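Local coordinates for protein putative peptidase (Bacteroides fragilis, PDB 5DYN) that is the clostripain-family part of a cysteine protease that probably activates Bacteroides fragilis toxin by proteolytic cleavage, at residues 80-85 against 99-104. Residues are numbered along the deposited sequence; the frame is centred on the assembly and turned at random.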
loop_
_atom_site.group_PDB
_atom_site.type_symbol
_atom_site.label_atom_id
_atom_site.label_comp_id
_atom_site.label_asym_id
_atom_site.label_seq_id
_atom_site.Cartn_x
_atom_site.Cartn_y
_atom_site.Cartn_z
ATOM N N THR A 80 -12.850 -13.295 -20.415
ATOM C CA THR A 80 -11.450 -13.695 -20.506
ATOM C C THR A 80 -10.689 -12.865 -21.534
ATOM O O THR A 80 -11.026 -12.865 -22.719
ATOM C CB THR A 80 -11.314 -15.183 -20.861
ATOM O OG1 THR A 80 -11.895 -15.977 -19.821
ATOM C CG2 THR A 80 -9.850 -15.562 -21.018
ATOM N N ILE A 81 -9.666 -12.155 -21.066
ATOM C CA ILE A 81 -8.813 -11.357 -21.942
ATOM C C ILE A 81 -7.584 -12.157 -22.364
ATOM O O ILE A 81 -7.185 -12.135 -23.532
ATOM C CB ILE A 81 -8.361 -10.054 -21.259
ATOM C CG1 ILE A 81 -9.570 -9.289 -20.720
ATOM C CG2 ILE A 81 -7.545 -9.198 -22.223
ATOM C CD1 ILE A 81 -10.629 -9.016 -21.758
ATOM N N GLU A 82 -6.987 -12.861 -21.406
ATOM C CA GLU A 82 -5.857 -13.737 -21.691
ATOM C C GLU A 82 -5.669 -14.767 -20.583
ATOM O O GLU A 82 -5.806 -14.454 -19.401
ATOM C CB GLU A 82 -4.569 -12.924 -21.880
ATOM C CG GLU A 82 -3.374 -13.747 -22.356
ATOM C CD GLU A 82 -2.128 -12.906 -22.597
ATOM O OE1 GLU A 82 -2.173 -11.681 -22.351
ATOM O OE2 GLU A 82 -1.099 -13.472 -23.030
ATOM N N ASN A 83 -5.377 -16.002 -20.977
ATOM C CA ASN A 83 -4.979 -17.032 -20.027
ATOM C C ASN A 83 -3.468 -17.197 -20.052
ATOM O O ASN A 83 -2.833 -17.034 -21.093
ATOM C CB ASN A 83 -5.667 -18.366 -20.333
ATOM C CG ASN A 83 -7.158 -18.336 -20.038
ATOM O OD1 ASN A 83 -7.977 -18.700 -20.881
ATOM N ND2 ASN A 83 -7.515 -17.903 -18.834
ATOM N N TYR A 84 -2.888 -17.514 -18.902
ATOM C CA TYR A 84 -1.442 -17.622 -18.804
ATOM C C TYR A 84 -1.030 -19.000 -18.315
ATOM O O TYR A 84 -1.782 -19.656 -17.595
ATOM C CB TYR A 84 -0.890 -16.546 -17.863
ATOM C CG TYR A 84 -1.281 -15.135 -18.242
ATOM C CD1 TYR A 84 -0.513 -14.397 -19.135
ATOM C CD2 TYR A 84 -2.415 -14.539 -17.706
ATOM C CE1 TYR A 84 -0.863 -13.106 -19.486
ATOM C CE2 TYR A 84 -2.775 -13.249 -18.051
ATOM C CZ TYR A 84 -1.994 -12.536 -18.942
ATOM O OH TYR A 84 -2.343 -11.250 -19.289
ATOM N N PRO A 85 0.168 -19.450 -18.716
ATOM C CA PRO A 85 0.767 -20.627 -18.084
ATOM C C PRO A 85 1.129 -20.294 -16.648
ATOM O O PRO A 85 1.149 -19.114 -16.297
ATOM C CB PRO A 85 2.018 -20.880 -18.923
ATOM C CG PRO A 85 2.368 -19.530 -19.465
ATOM C CD PRO A 85 1.047 -18.872 -19.747
ATOM N N ILE A 99 0.302 -5.777 -17.293
ATOM C CA ILE A 99 0.013 -4.345 -17.320
ATOM C C ILE A 99 -0.157 -3.843 -18.754
ATOM O O ILE A 99 -1.121 -3.138 -19.064
ATOM C CB ILE A 99 1.121 -3.528 -16.632
ATOM C CG1 ILE A 99 1.112 -3.763 -15.123
ATOM C CG2 ILE A 99 0.936 -2.051 -16.906
ATOM C CD1 ILE A 99 2.213 -3.016 -14.396
ATOM N N SER A 100 0.788 -4.216 -19.616
ATOM C CA SER A 100 0.755 -3.837 -21.025
ATOM C C SER A 100 -0.522 -4.311 -21.703
ATOM O O SER A 100 -1.210 -3.527 -22.352
ATOM C CB SER A 100 1.970 -4.398 -21.763
ATOM O OG SER A 100 3.153 -3.727 -21.374
ATOM N N THR A 101 -0.834 -5.593 -21.546
ATOM C CA THR A 101 -2.047 -6.160 -22.124
ATOM C C THR A 101 -3.289 -5.438 -21.615
ATOM O O THR A 101 -4.177 -5.082 -22.390
ATOM C CB THR A 101 -2.176 -7.659 -21.807
ATOM O OG1 THR A 101 -1.007 -8.351 -22.260
ATOM C CG2 THR A 101 -3.404 -8.242 -22.486
ATOM N N ALA A 102 -3.331 -5.208 -20.308
ATOM C CA ALA A 102 -4.499 -4.626 -19.666
ATOM C C ALA A 102 -4.833 -3.220 -20.167
ATOM O O ALA A 102 -5.975 -2.942 -20.537
ATOM C CB ALA A 102 -4.304 -4.606 -18.156
ATOM N N PHE A 103 -3.841 -2.338 -20.176
ATOM C CA PHE A 103 -4.092 -0.931 -20.462
ATOM C C PHE A 103 -4.066 -0.599 -21.949
ATOM O O PHE A 103 -4.784 0.296 -22.395
ATOM C CB PHE A 103 -3.084 -0.056 -19.718
ATOM C CG PHE A 103 -3.272 -0.058 -18.231
ATOM C CD1 PHE A 103 -4.360 0.580 -17.660
ATOM C CD2 PHE A 103 -2.365 -0.697 -17.403
ATOM C CE1 PHE A 103 -4.542 0.586 -16.288
ATOM C CE2 PHE A 103 -2.543 -0.697 -16.031
ATOM C CZ PHE A 103 -3.633 -0.054 -15.473
ATOM N N ASN A 104 -3.245 -1.309 -22.717
ATOM C CA ASN A 104 -3.197 -1.081 -24.160
ATOM C C ASN A 104 -4.479 -1.547 -24.847
ATOM O O ASN A 104 -4.887 -0.985 -25.861
ATOM C CB ASN A 104 -1.987 -1.776 -24.784
ATOM C CG ASN A 104 -0.672 -1.167 -24.340
ATOM O OD1 ASN A 104 -0.544 0.053 -24.236
ATOM N ND2 ASN A 104 0.314 -2.017 -24.074
#
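Thr101 OG1 hydrogen-bonds to Lys97 O, one turn earlier in helix 92-105, and Glu82 OE1 lies 3.5 Å from Thr101 OG1. The first torsion of Thr101 (chi1 -56°) sets OG1 beside its own backbone N, within reach of that carbonyl. The methyl on the other branch also meets the carboxylate, with Thr101 CG2 3.7 Å from Glu82 OE1. Glu82 has CG anti to the backbone N (chi1 -173°) and runs extended beyond it, which carries OE1 to the helix. Its side chain crosses that of Thr101 at about a right angle. Glu82 OE2 makes a long, weak ion pair with Lys97 NZ. Glu82 CG sits 3.8 Å above one face of the Tyr84 ring, offset toward the rim. Tyr84 OH stands 3.1 Å from Glu82 OE1. Tyr84 is buried and also packs on Lys97 and Val98. Ile81 CG2 meets Thr101 CG2 at 4.3 Å. Ile81 and Glu82 both face Leu65 in a classic beta bulge, consistent with both side chains starting toward the helix. Here a helix of the clostripain-family alpha/beta fold packs on the end of strand 76-83. The helix lies in the crossover connection to strand 110-116; these two strands are outermost in this chain's sheet. The contact is small and partly buried. The threonine hydroxyl is already engaged within the helix, and Glu82 packs against it with a weak ion pair to Lys97 and Tyr84 OH close by.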